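Long-range contact in VAO-type flavoprotein oxidase VAO615 (Myceliophthora thermophila, PDB 6F72), which probably acts as an oxidoreductase whose bicovalently bound FAD, once reduced, reacts rapidly with molecular oxygen, although no substrate has been identified: residues 212-224 and 237-250. Sequence-based numbering, arbitrary orientation.
Sequences STGHRIVGGTCPT and HSILSSSYGVAADN. With FAD (flavin-adenine dinucleotide), chain E.
R216 and V218 of 212-224 pack against the short helix and flanking loops of 237-250 in the PCMH-type FAD-binding domain of this VAO-type oxidase, and the same two segments hold the isoalloxazine at its pyrimidine end and at C6. R216 starts with CB on L240 CD1 (3.8 Å); its chain then runs extended from CG to NE, bringing CD past Y244 OH, and NH1 donates to that hydroxyl at 2.8 Å. Y244 OH lies in the guanidinium plane, at its edge, and the tyrosine ring is turned 48° from that plane, while NE forms a salt bridge with D299. V218 fills the middle: CG1, anti to the backbone N (chi1 177°), reaches S238 CB and A247 N, and CG2 touches both Y244 CB and the amide ND2 of N250. ND2 donates to Y244 O and V246 O, and OD1 accepts from R295, which together fix the amide's rotation. S238 OG donates to G219 O at 3.0 Å and accepts from L240 N, a capping bond at the turn into helix 241-244. Water 1 links the segments again, donating to G219 O and accepting from I239 N. Toward the cofactor, T221 CG2 meets I239 CG2, and T221 N and OG1 both donate to flavin O4; H237 N donates to O2. C222, which with H157 makes the bicovalent link to the flavin, has its SG bonded to FAD C6 at 1.6 Å.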
# COMPACT_ATOMS: atom_id res chain seq x y z
N SER A 212 -7.74 -22.27 -2.74
CA SER A 212 -8.38 -23.33 -3.53
C SER A 212 -7.41 -24.42 -3.97
O SER A 212 -7.83 -25.53 -4.30
CB SER A 212 -9.10 -22.74 -4.75
OG SER A 212 -8.18 -22.12 -5.63
N THR A 213 -6.12 -24.10 -3.96
CA THR A 213 -5.04 -25.04 -4.33
C THR A 213 -4.30 -25.67 -3.12
O THR A 213 -3.41 -26.51 -3.29
CB THR A 213 -4.03 -24.40 -5.32
OG1 THR A 213 -3.27 -23.38 -4.66
CG2 THR A 213 -4.74 -23.76 -6.51
N GLY A 214 -4.68 -25.28 -1.90
CA GLY A 214 -4.01 -25.75 -0.68
C GLY A 214 -2.74 -24.98 -0.37
O GLY A 214 -1.79 -25.56 0.16
N HIS A 215 -2.73 -23.68 -0.69
CA HIS A 215 -1.56 -22.80 -0.54
C HIS A 215 -1.86 -21.43 0.11
O HIS A 215 -3.02 -21.00 0.20
CB HIS A 215 -0.87 -22.59 -1.90
CG HIS A 215 -0.36 -23.86 -2.51
ND1 HIS A 215 -1.04 -24.53 -3.50
CD2 HIS A 215 0.75 -24.60 -2.26
CE1 HIS A 215 -0.37 -25.62 -3.84
NE2 HIS A 215 0.72 -25.68 -3.10
N ARG A 216 -0.79 -20.76 0.56
CA ARG A 216 -0.83 -19.38 1.07
C ARG A 216 -0.02 -18.50 0.13
O ARG A 216 0.96 -18.96 -0.48
CB ARG A 216 -0.19 -19.30 2.46
CG ARG A 216 -0.75 -20.26 3.49
CD ARG A 216 0.27 -20.53 4.59
NE ARG A 216 -0.27 -21.41 5.63
CZ ARG A 216 0.45 -22.03 6.56
NH1 ARG A 216 1.77 -21.87 6.61
NH2 ARG A 216 -0.15 -22.81 7.45
N ILE A 217 -0.45 -17.25 -0.02
CA ILE A 217 0.35 -16.22 -0.71
C ILE A 217 0.57 -15.00 0.22
O ILE A 217 -0.30 -14.64 1.01
CB ILE A 217 -0.27 -15.78 -2.07
CG1 ILE A 217 0.72 -14.90 -2.86
CG2 ILE A 217 -1.62 -15.10 -1.87
CD1 ILE A 217 0.37 -14.66 -4.32
N VAL A 218 1.75 -14.40 0.08
CA VAL A 218 2.14 -13.20 0.83
C VAL A 218 1.45 -11.94 0.28
O VAL A 218 1.74 -11.47 -0.84
CB VAL A 218 3.69 -13.05 0.89
CG1 VAL A 218 4.11 -11.77 1.59
CG2 VAL A 218 4.33 -14.26 1.56
N GLY A 219 0.55 -11.39 1.10
CA GLY A 219 -0.21 -10.21 0.72
C GLY A 219 -0.62 -9.38 1.92
O GLY A 219 -0.45 -9.81 3.07
N GLY A 220 -1.20 -8.22 1.64
CA GLY A 220 -1.56 -7.24 2.68
C GLY A 220 -2.74 -7.61 3.54
O GLY A 220 -3.51 -8.53 3.24
N THR A 221 -2.89 -6.86 4.63
CA THR A 221 -3.93 -7.12 5.62
C THR A 221 -5.22 -6.46 5.18
O THR A 221 -6.31 -6.82 5.66
CB THR A 221 -3.54 -6.58 7.00
OG1 THR A 221 -3.22 -5.18 6.88
CG2 THR A 221 -2.33 -7.33 7.55
N CYS A 222 -5.09 -5.48 4.29
CA CYS A 222 -6.25 -4.81 3.74
C CYS A 222 -6.65 -5.58 2.46
O CYS A 222 -5.93 -5.53 1.46
CB CYS A 222 -5.92 -3.33 3.47
SG CYS A 222 -5.37 -2.27 4.87
N PRO A 223 -7.81 -6.30 2.48
CA PRO A 223 -8.13 -7.25 1.38
C PRO A 223 -8.26 -6.66 -0.01
O PRO A 223 -7.98 -7.35 -0.99
CB PRO A 223 -9.46 -7.88 1.83
CG PRO A 223 -9.53 -7.64 3.30
CD PRO A 223 -8.84 -6.33 3.54
N THR A 224 -8.67 -5.39 -0.11
CA THR A 224 -8.90 -4.71 -1.39
C THR A 224 -7.61 -4.20 -2.04
O THR A 224 -7.63 -3.73 -3.18
CB THR A 224 -9.90 -3.52 -1.23
OG1 THR A 224 -9.33 -2.50 -0.38
CG2 THR A 224 -11.26 -4.00 -0.68
N HIS A 237 4.48 -5.63 3.18
CA HIS A 237 4.47 -6.44 4.39
C HIS A 237 3.17 -7.22 4.56
O HIS A 237 2.16 -6.94 3.90
CB HIS A 237 4.85 -5.61 5.61
CG HIS A 237 3.70 -4.88 6.24
ND1 HIS A 237 3.30 -3.63 5.82
CD2 HIS A 237 2.88 -5.22 7.27
CE1 HIS A 237 2.27 -3.23 6.56
NE2 HIS A 237 2.00 -4.18 7.45
N SER A 238 3.21 -8.21 5.44
CA SER A 238 2.17 -9.21 5.59
C SER A 238 2.33 -9.85 6.95
O SER A 238 3.45 -9.88 7.49
CB SER A 238 2.35 -10.29 4.50
OG SER A 238 1.47 -11.39 4.66
N ILE A 239 1.23 -10.38 7.49
CA ILE A 239 1.26 -11.17 8.74
C ILE A 239 2.03 -12.50 8.53
O ILE A 239 2.38 -13.21 9.49
CB ILE A 239 -0.17 -11.38 9.32
CG1 ILE A 239 -1.09 -12.12 8.33
CG2 ILE A 239 -0.77 -10.03 9.75
CD1 ILE A 239 -2.36 -12.71 8.92
N LEU A 240 2.31 -12.81 7.27
CA LEU A 240 3.02 -14.01 6.87
C LEU A 240 4.50 -13.75 6.59
O LEU A 240 5.24 -14.68 6.23
CB LEU A 240 2.35 -14.65 5.64
CG LEU A 240 1.09 -15.51 5.79
CD1 LEU A 240 0.78 -16.21 4.46
CD2 LEU A 240 1.15 -16.53 6.92
N SER A 241 4.93 -12.50 6.77
CA SER A 241 6.29 -12.12 6.42
C SER A 241 7.38 -12.77 7.27
O SER A 241 8.47 -13.05 6.76
CB SER A 241 6.44 -10.60 6.36
OG SER A 241 5.83 -10.11 5.18
N SER A 242 7.07 -13.07 8.53
CA SER A 242 8.01 -13.79 9.41
C SER A 242 8.24 -15.22 8.94
O SER A 242 9.27 -15.82 9.26
CB SER A 242 7.50 -13.82 10.85
OG SER A 242 7.47 -12.53 11.39
N SER A 243 7.27 -15.76 8.21
CA SER A 243 7.40 -17.09 7.64
C SER A 243 8.00 -17.07 6.23
O SER A 243 8.80 -17.96 5.91
CB SER A 243 6.05 -17.83 7.65
OG SER A 243 5.68 -18.19 8.97
N TYR A 244 7.65 -16.07 5.41
CA TYR A 244 8.03 -16.09 3.99
C TYR A 244 8.66 -14.83 3.38
O TYR A 244 8.80 -14.73 2.15
CB TYR A 244 6.85 -16.51 3.12
CG TYR A 244 6.06 -17.70 3.62
CD1 TYR A 244 6.63 -18.99 3.67
CD2 TYR A 244 4.74 -17.54 4.00
CE1 TYR A 244 5.87 -20.07 4.11
CE2 TYR A 244 3.98 -18.61 4.44
CZ TYR A 244 4.54 -19.87 4.49
OH TYR A 244 3.73 -20.88 4.93
N GLY A 245 9.04 -13.87 4.22
CA GLY A 245 9.63 -12.63 3.73
C GLY A 245 8.58 -11.64 3.27
O GLY A 245 7.37 -11.90 3.38
N VAL A 246 9.03 -10.50 2.75
CA VAL A 246 8.12 -9.48 2.22
C VAL A 246 7.59 -9.93 0.87
O VAL A 246 8.16 -10.82 0.27
CB VAL A 246 8.76 -8.06 2.12
CG1 VAL A 246 9.28 -7.63 3.47
CG2 VAL A 246 9.86 -8.01 1.07
N ALA A 247 6.51 -9.32 0.40
CA ALA A 247 5.91 -9.61 -0.91
C ALA A 247 6.95 -9.68 -2.04
O ALA A 247 7.00 -10.68 -2.77
CB ALA A 247 4.84 -8.57 -1.22
N ALA A 248 7.81 -8.66 -2.14
CA ALA A 248 8.81 -8.54 -3.19
C ALA A 248 9.86 -9.70 -3.24
O ALA A 248 10.40 -10.00 -4.31
CB ALA A 248 9.48 -7.19 -3.12
N ASP A 249 10.10 -10.32 -2.07
CA ASP A 249 10.96 -11.50 -1.91
C ASP A 249 10.41 -12.71 -2.63
O ASP A 249 11.17 -13.59 -3.06
CB ASP A 249 11.08 -11.88 -0.43
CG ASP A 249 11.94 -10.93 0.35
OD1 ASP A 249 12.72 -10.15 -0.24
OD2 ASP A 249 11.83 -10.99 1.59
N ASN A 250 9.08 -12.73 -2.75
CA ASN A 250 8.36 -13.86 -3.32
C ASN A 250 8.08 -13.72 -4.80
O ASN A 250 7.45 -14.59 -5.38
CB ASN A 250 7.07 -14.11 -2.55
CG ASN A 250 7.33 -14.71 -1.19
OD1 ASN A 250 7.37 -15.92 -1.05
ND2 ASN A 250 7.56 -13.85 -0.18
PA FAD E . -2.64 2.02 -6.51
O1A FAD E . -2.87 3.37 -5.88
O2A FAD E . -3.55 1.66 -7.66
O5B FAD E . -1.11 1.94 -6.98
C5B FAD E . -0.04 2.41 -6.16
C4B FAD E . 1.18 2.80 -6.99
O4B FAD E . 1.60 1.68 -7.78
C3B FAD E . 0.94 3.94 -7.96
O3B FAD E . 2.15 4.69 -8.02
C2B FAD E . 0.70 3.26 -9.30
O2B FAD E . 1.13 4.08 -10.40
C1B FAD E . 1.55 2.00 -9.18
N9A FAD E . 1.01 0.82 -9.89
C8A FAD E . -0.00 0.04 -9.47
N7A FAD E . -0.21 -0.99 -10.33
C5A FAD E . 0.69 -0.87 -11.32
C6A FAD E . 1.01 -1.62 -12.55
N6A FAD E . 0.29 -2.71 -12.88
N1A FAD E . 2.02 -1.17 -13.33
C2A FAD E . 2.74 -0.07 -13.01
N3A FAD E . 2.51 0.66 -11.89
C4A FAD E . 1.51 0.32 -11.03
N1 FAD E . 0.69 -2.08 2.62
C2 FAD E . 1.35 -3.05 3.31
O2 FAD E . 2.56 -3.25 3.07
N3 FAD E . 0.72 -3.81 4.24
C4 FAD E . -0.57 -3.66 4.57
O4 FAD E . -1.10 -4.38 5.44
C4X FAD E . -1.35 -2.62 3.86
N5 FAD E . -2.66 -2.42 4.12
C5X FAD E . -3.37 -1.46 3.47
C6 FAD E . -4.74 -1.26 3.76
C7 FAD E . -5.46 -0.26 3.06
C7M FAD E . -6.92 -0.06 3.40
C8 FAD E . -4.77 0.58 2.01
C8M FAD E . -5.48 1.61 1.14
C9 FAD E . -3.42 0.36 1.74
C9A FAD E . -2.69 -0.62 2.43
N10 FAD E . -1.33 -0.83 2.13
C10 FAD E . -0.62 -1.82 2.84
C1' FAD E . -0.65 0.02 1.15
C2' FAD E . -0.33 -0.55 -0.20
O2' FAD E . 0.76 -1.44 -0.05
C3' FAD E . 0.07 0.66 -1.05
O3' FAD E . -0.90 1.72 -0.93
C4' FAD E . 0.24 0.27 -2.51
O4' FAD E . 0.84 1.35 -3.22
C5' FAD E . -1.09 -0.17 -3.14
O5' FAD E . -0.93 -0.43 -4.53
P FAD E . -2.24 -0.59 -5.45
O1P FAD E . -3.19 -1.54 -4.77
O2P FAD E . -1.72 -0.85 -6.84
O3P FAD E . -2.86 0.90 -5.39
O HOH W 1 -1.14 -9.84 5.65